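PDB 3IHV: SusD homolog from Bacteroides thetaiotaomicron VPI-5482, which probably binds glycans at the outer membrane of this gut bacterium, as SusD-family proteins do when they help capture sugars for uptake. Local coordinates for residues R470-L473 with I474-G477; L202-V205 with Y206-A210. All coordinates share one frame; numbering follows the deposited sequence.

Interaction 1 (R470-L473 with I474-G477)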
ATOM      1  N   ARG A 470       6.107  -6.564   2.468  1.00  7.29           N
ATOM      2  CA  ARG A 470       5.731  -7.708   3.301  1.00  8.81           C
ATOM      3  C   ARG A 470       4.727  -8.614   2.612  1.00  9.34           C
ATOM      4  O   ARG A 470       4.891  -9.858   2.586  1.00  7.84           O
ATOM      5  CB  ARG A 470       5.214  -7.202   4.627  1.00  9.03           C
ATOM      6  CG  ARG A 470       4.888  -8.305   5.624  1.00 10.18           C
ATOM      7  CD  ARG A 470       4.841  -7.743   7.025  1.00 11.64           C
ATOM      8  NE  ARG A 470       4.270  -8.712   7.949  1.00 13.19           N
ATOM      9  CZ  ARG A 470       4.422  -8.725   9.264  1.00 11.47           C
ATOM     10  NH1 ARG A 470       5.119  -7.793   9.879  1.00 12.50           N
ATOM     11  NH2 ARG A 470       3.817  -9.670   9.975  1.00 15.68           N
ATOM     12  N   GLN A 471       3.675  -8.036   2.013  1.00  8.48           N
ATOM     13  CA  GLN A 471       2.722  -8.923   1.318  1.00  8.53           C
ATOM     14  C   GLN A 471       3.321  -9.616   0.096  1.00  7.64           C
ATOM     15  O   GLN A 471       2.908 -10.728  -0.230  1.00  8.62           O
ATOM     16  CB  GLN A 471       1.434  -8.187   0.964  1.00  8.49           C
ATOM     17  CG  GLN A 471       0.658  -7.706   2.151  1.00  9.58           C
ATOM     18  CD  GLN A 471       0.178  -8.825   3.033  1.00 12.54           C
ATOM     19  OE1 GLN A 471       0.354  -8.775   4.259  1.00 12.92           O
ATOM     20  NE2 GLN A 471      -0.340  -9.885   2.418  1.00 14.33           N
ATOM     21  N   ASP A 472       4.293  -8.969  -0.555  1.00  8.55           N
ATOM     22  CA  ASP A 472       5.017  -9.573  -1.673  1.00  8.07           C
ATOM     23  C   ASP A 472       5.813 -10.765  -1.147  1.00  8.16           C
ATOM     24  O   ASP A 472       5.692 -11.844  -1.680  1.00  7.20           O
ATOM     25  CB  ASP A 472       5.948  -8.562  -2.355  1.00  7.63           C
ATOM     26  CG  ASP A 472       5.212  -7.613  -3.345  1.00  8.95           C
ATOM     27  OD1 ASP A 472       4.107  -7.948  -3.803  1.00  7.46           O
ATOM     28  OD2 ASP A 472       5.758  -6.532  -3.655  1.00  9.31           O
ATOM     29  N   LEU A 473       6.615 -10.550  -0.083  1.00  7.96           N
ATOM     30  CA  LEU A 473       7.391 -11.655   0.499  1.00  8.75           C
ATOM     31  C   LEU A 473       6.488 -12.837   0.873  1.00  8.73           C
ATOM     32  O   LEU A 473       6.804 -14.013   0.609  1.00  8.44           O
ATOM     33  CB  LEU A 473       8.195 -11.162   1.722  1.00  8.82           C
ATOM     34  CG  LEU A 473       9.325 -10.156   1.458  1.00  8.21           C
ATOM     35  CD1 LEU A 473       9.952  -9.656   2.789  1.00  5.70           C
ATOM     36  CD2 LEU A 473      10.410 -10.726   0.533  1.00  6.55           C
ATOM     37  N   ILE A 474       5.323 -12.511   1.419  1.00  8.91           N
ATOM     38  CA  ILE A 474       4.339 -13.510   1.791  1.00  8.27           C
ATOM     39  C   ILE A 474       3.805 -14.258   0.563  1.00  8.44           C
ATOM     40  O   ILE A 474       3.834 -15.480   0.537  1.00  7.59           O
ATOM     41  CB  ILE A 474       3.186 -12.897   2.656  1.00  8.72           C
ATOM     42  CG1 ILE A 474       3.737 -12.523   4.030  1.00  7.77           C
ATOM     43  CG2 ILE A 474       2.048 -13.918   2.816  1.00  8.11           C
ATOM     44  CD1 ILE A 474       2.836 -11.711   4.913  1.00  6.96           C
ATOM     45  N   ARG A 475       3.358 -13.553  -0.479  1.00  7.53           N
ATOM     46  CA  ARG A 475       2.824 -14.268  -1.636  1.00  7.64           C
ATOM     47  C   ARG A 475       3.917 -15.074  -2.368  1.00  8.03           C
ATOM     48  O   ARG A 475       3.633 -16.090  -3.026  1.00  7.31           O
ATOM     49  CB  ARG A 475       2.079 -13.311  -2.564  1.00  7.62           C
ATOM     50  CG  ARG A 475       2.976 -12.328  -3.312  1.00  8.17           C
ATOM     51  CD  ARG A 475       2.141 -11.349  -4.136  1.00  8.50           C
ATOM     52  NE  ARG A 475       2.991 -10.363  -4.805  1.00  7.07           N
ATOM     53  CZ  ARG A 475       3.563 -10.536  -5.987  1.00  7.29           C
ATOM     54  NH1 ARG A 475       3.347 -11.625  -6.674  1.00  7.40           N
ATOM     55  NH2 ARG A 475       4.318  -9.588  -6.498  1.00  6.65           N
ATOM     56  N   TRP A 476       5.177 -14.638  -2.215  1.00  7.54           N
ATOM     57  CA  TRP A 476       6.298 -15.386  -2.752  1.00  6.90           C
ATOM     58  C   TRP A 476       6.693 -16.582  -1.898  1.00  7.40           C
ATOM     59  O   TRP A 476       7.498 -17.375  -2.340  1.00  8.05           O
ATOM     60  CB  TRP A 476       7.526 -14.492  -2.963  1.00  6.96           C
ATOM     61  CG  TRP A 476       7.328 -13.376  -3.982  1.00  5.83           C
ATOM     62  CD1 TRP A 476       6.523 -13.419  -5.073  1.00  6.39           C
ATOM     63  CD2 TRP A 476       7.918 -12.068  -3.966  1.00  7.00           C
ATOM     64  NE1 TRP A 476       6.578 -12.240  -5.748  1.00  6.92           N
ATOM     65  CE2 TRP A 476       7.461 -11.400  -5.105  1.00  5.70           C
ATOM     66  CE3 TRP A 476       8.852 -11.436  -3.146  1.00  7.02           C
ATOM     67  CZ2 TRP A 476       7.822 -10.100  -5.400  1.00  8.91           C
ATOM     68  CZ3 TRP A 476       9.226 -10.124  -3.447  1.00  7.77           C
ATOM     69  CH2 TRP A 476       8.714  -9.475  -4.563  1.00  7.86           C
ATOM     70  N   GLY A 477       6.158 -16.677  -0.675  1.00  7.17           N
ATOM     71  CA  GLY A 477       6.417 -17.769   0.234  1.00  7.40           C
ATOM     72  C   GLY A 477       7.781 -17.673   0.897  1.00  7.62           C
ATOM     73  O   GLY A 477       8.302 -18.651   1.381  1.00  7.26           O
TER
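Ile474 opens the last turn of helix 469-475 by hydrogen-bonding its N to Arg470 O at 2.9 Å; its branched, apolar chain runs back along the turn, setting CD1 4.0 Å from Arg470 CG and beside the amide end of Gln471. Arg475 also reaches back one turn. Its first torsion (chi1 70°) tucks CG between backbone N and carbonyl carbon, and the extended chain brings the guanidinium alongside Asp472. Arg475 NE (2.8 Å) and Arg475 NH2 (3.2 Å) both donate to Asp472 OD1, side-on and from one face of the carboxylate; this oxygen lies near the guanidinium plane, although the carboxylate and guanidinium planes are 77° apart. Trp476 lays its indole against Asp472: CB of the aspartate sits over the six-membered ring, 3.8 Å from its centroid, while Leu473 CD2 approaches CE3. Gly477, the first residue to leave helical backbone angles, has positive phi (76°) and completes a Schellman motif, easy for a residue lacking CB. Asp472 OD2 turns to Arg459, and Glu406 takes Arg475 NH2 and Trp476 NE1. Buried together, the acids and arginines offset one another's charge, which would probably keep Asp472 ionised and hold the guanidinium in one orientation.

Interaction 2 (L202-V205 with Y206-A210)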
ATOM      1  N   LEU A 202      -6.939  -5.771 -10.350  1.00  5.64           N
ATOM      2  CA  LEU A 202      -7.261  -7.157 -10.714  1.00  5.97           C
ATOM      3  C   LEU A 202      -5.978  -7.931 -11.059  1.00  6.53           C
ATOM      4  O   LEU A 202      -5.854  -9.099 -10.717  1.00  6.40           O
ATOM      5  CB  LEU A 202      -8.280  -7.208 -11.840  1.00  6.69           C
ATOM      6  CG  LEU A 202      -8.740  -8.605 -12.231  1.00  5.53           C
ATOM      7  CD1 LEU A 202      -9.232  -9.394 -11.004  1.00  8.66           C
ATOM      8  CD2 LEU A 202      -9.800  -8.560 -13.365  1.00  7.34           C
ATOM      9  N   THR A 203      -5.027  -7.271 -11.705  1.00  6.56           N
ATOM     10  CA  THR A 203      -3.726  -7.889 -11.988  1.00  6.35           C
ATOM     11  C   THR A 203      -3.062  -8.314 -10.679  1.00  6.52           C
ATOM     12  O   THR A 203      -2.565  -9.431 -10.564  1.00  6.31           O
ATOM     13  CB  THR A 203      -2.801  -6.888 -12.733  1.00  6.31           C
ATOM     14  OG1 THR A 203      -3.417  -6.483 -13.947  1.00  6.45           O
ATOM     15  CG2 THR A 203      -1.397  -7.451 -13.002  1.00  6.43           C
ATOM     16  N   LYS A 204      -3.039  -7.413  -9.701  1.00  7.29           N
ATOM     17  CA  LYS A 204      -2.410  -7.725  -8.401  1.00  6.86           C
ATOM     18  C   LYS A 204      -3.142  -8.846  -7.650  1.00  7.46           C
ATOM     19  O   LYS A 204      -2.530  -9.673  -7.016  1.00  6.80           O
ATOM     20  CB  LYS A 204      -2.224  -6.492  -7.539  1.00  6.93           C
ATOM     21  CG  LYS A 204      -1.551  -6.752  -6.171  1.00  7.15           C
ATOM     22  CD  LYS A 204      -1.235  -5.469  -5.424  1.00 10.01           C
ATOM     23  CE  LYS A 204       0.021  -4.827  -5.969  1.00  9.69           C
ATOM     24  NZ  LYS A 204       0.510  -3.717  -5.129  1.00  9.58           N
ATOM     25  N   VAL A 205      -4.461  -8.834  -7.734  1.00  7.15           N
ATOM     26  CA  VAL A 205      -5.290  -9.902  -7.145  1.00  7.22           C
ATOM     27  C   VAL A 205      -4.967 -11.220  -7.762  1.00  6.63           C
ATOM     28  O   VAL A 205      -4.731 -12.194  -7.052  1.00  6.46           O
ATOM     29  CB  VAL A 205      -6.796  -9.542  -7.324  1.00  5.99           C
ATOM     30  CG1 VAL A 205      -7.733 -10.765  -7.084  1.00  7.06           C
ATOM     31  CG2 VAL A 205      -7.159  -8.316  -6.465  1.00  6.91           C
ATOM     32  N   TYR A 206      -4.927 -11.289  -9.098  1.00  7.03           N
ATOM     33  CA  TYR A 206      -4.573 -12.542  -9.731  1.00  5.92           C
ATOM     34  C   TYR A 206      -3.165 -13.002  -9.392  1.00  6.74           C
ATOM     35  O   TYR A 206      -2.955 -14.199  -9.165  1.00  5.97           O
ATOM     36  CB  TYR A 206      -4.684 -12.472 -11.254  1.00  6.05           C
ATOM     37  CG  TYR A 206      -6.096 -12.443 -11.826  1.00  5.53           C
ATOM     38  CD1 TYR A 206      -7.042 -13.400 -11.448  1.00  5.95           C
ATOM     39  CD2 TYR A 206      -6.406 -11.617 -12.875  1.00  4.99           C
ATOM     40  CE1 TYR A 206      -8.338 -13.395 -12.000  1.00  5.12           C
ATOM     41  CE2 TYR A 206      -7.666 -11.634 -13.474  1.00  5.58           C
ATOM     42  CZ  TYR A 206      -8.615 -12.549 -13.058  1.00  6.19           C
ATOM     43  OH  TYR A 206      -9.871 -12.560 -13.632  1.00  7.08           O
ATOM     44  N   ALA A 207      -2.204 -12.079  -9.384  1.00  6.42           N
ATOM     45  CA  ALA A 207      -0.816 -12.458  -9.045  1.00  6.82           C
ATOM     46  C   ALA A 207      -0.741 -13.053  -7.623  1.00  7.36           C
ATOM     47  O   ALA A 207      -0.030 -14.027  -7.390  1.00  8.47           O
ATOM     48  CB  ALA A 207       0.122 -11.220  -9.167  1.00  6.94           C
ATOM     49  N   THR A 208      -1.485 -12.473  -6.692  1.00  7.48           N
ATOM     50  CA  THR A 208      -1.451 -12.911  -5.280  1.00  7.30           C
ATOM     51  C   THR A 208      -2.136 -14.291  -5.168  1.00  7.66           C
ATOM     52  O   THR A 208      -1.633 -15.200  -4.502  1.00  7.65           O
ATOM     53  CB  THR A 208      -2.068 -11.863  -4.340  1.00  8.21           C
ATOM     54  OG1 THR A 208      -1.462 -10.560  -4.562  1.00  7.29           O
ATOM     55  CG2 THR A 208      -1.936 -12.307  -2.855  1.00  5.86           C
ATOM     56  N   TRP A 209      -3.271 -14.447  -5.858  1.00  7.63           N
ATOM     57  CA  TRP A 209      -4.018 -15.695  -5.925  1.00  6.44           C
ATOM     58  C   TRP A 209      -3.148 -16.830  -6.440  1.00  6.64           C
ATOM     59  O   TRP A 209      -3.269 -17.984  -5.972  1.00  7.04           O
ATOM     60  CB  TRP A 209      -5.222 -15.469  -6.830  1.00  6.70           C
ATOM     61  CG  TRP A 209      -6.314 -16.447  -6.830  1.00  7.70           C
ATOM     62  CD1 TRP A 209      -6.338 -17.738  -6.350  1.00  8.93           C
ATOM     63  CD2 TRP A 209      -7.560 -16.240  -7.474  1.00  8.29           C
ATOM     64  NE1 TRP A 209      -7.574 -18.307  -6.585  1.00  8.51           N
ATOM     65  CE2 TRP A 209      -8.330 -17.409  -7.294  1.00  6.79           C
ATOM     66  CE3 TRP A 209      -8.112 -15.162  -8.171  1.00  7.96           C
ATOM     67  CZ2 TRP A 209      -9.633 -17.526  -7.795  1.00  8.80           C
ATOM     68  CZ3 TRP A 209      -9.418 -15.285  -8.658  1.00  8.19           C
ATOM     69  CH2 TRP A 209     -10.148 -16.450  -8.463  1.00  8.83           C
ATOM     70  N   ALA A 210      -2.242 -16.511  -7.380  1.00  5.82           N
ATOM     71  CA  ALA A 210      -1.287 -17.467  -7.920  1.00  6.34           C
ATOM     72  C   ALA A 210      -0.172 -17.830  -6.941  1.00  6.17           C
ATOM     73  O   ALA A 210       0.446 -18.882  -7.077  1.00  8.44           O
ATOM     74  CB  ALA A 210      -0.656 -16.913  -9.209  1.00  5.80           C
TER
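Leu202 and Tyr206 meet one turn apart in the alpha-helix 195-210, an i to i+4 pair on a segment buried among the helices of this SusD-family protein. Tyr206 CB starts the contact 3.6 Å from Leu202 O, the same carbonyl that accepts the Tyr206 backbone N-H. With chi1 at -73°, CG lies beside the backbone N and the ring is directed back toward the preceding turn. Tyr206 CD2 passes 3.4 Å from Leu202 O; next, CE2 comes equally near Leu202 CG, the tightest apolar approach of the pair. Tyr206 CZ lies near Leu202 CD1, a methyl that rests over one face of the ring, 3.9 Å from its centroid, in a CH-pi contact displaced toward the rim. Finally OH passes the leucine methyls and hydrogen-bonds to Glu167 of helix 159-176. Tyrosine suits the place because its ring can pack on leucine while its hydroxyl still finds a polar partner in the interior; Ala222 and Thr226 of helix 219-232 also touch the side chain. Lys204, whose amine forms a salt bridge with Asp399, contributes its backbone carbonyl to the next turn. Thr208 has a hydroxyl short enough to fold back on that carbonyl: Lys204 O accepts both Thr208 N at 3.0 Å and Thr208 OG1 at 2.8 Å, from opposite faces of its plane.

Both interactions are buried turns within single helices, and their centres lie about 12 Å apart. Interaction 1 finishes the short helix 469-475, with exposed Gly477 at its margin; interaction 2, whose touching residues are all buried, occupies the last turns of the longer helix 195-210. Charge dominates the first, where Asp472 and Arg475 belong to a wider group of acids and arginines, whereas the second relies on aliphatic-aromatic packing and a threonine hydroxyl returned to the backbone. Helix 107-135 borders both, through Gln471 in one and Lys204, Val205 and Thr208 in the other. They join directly where Arg475 CD packs 3.7 Å from Thr208 OG1.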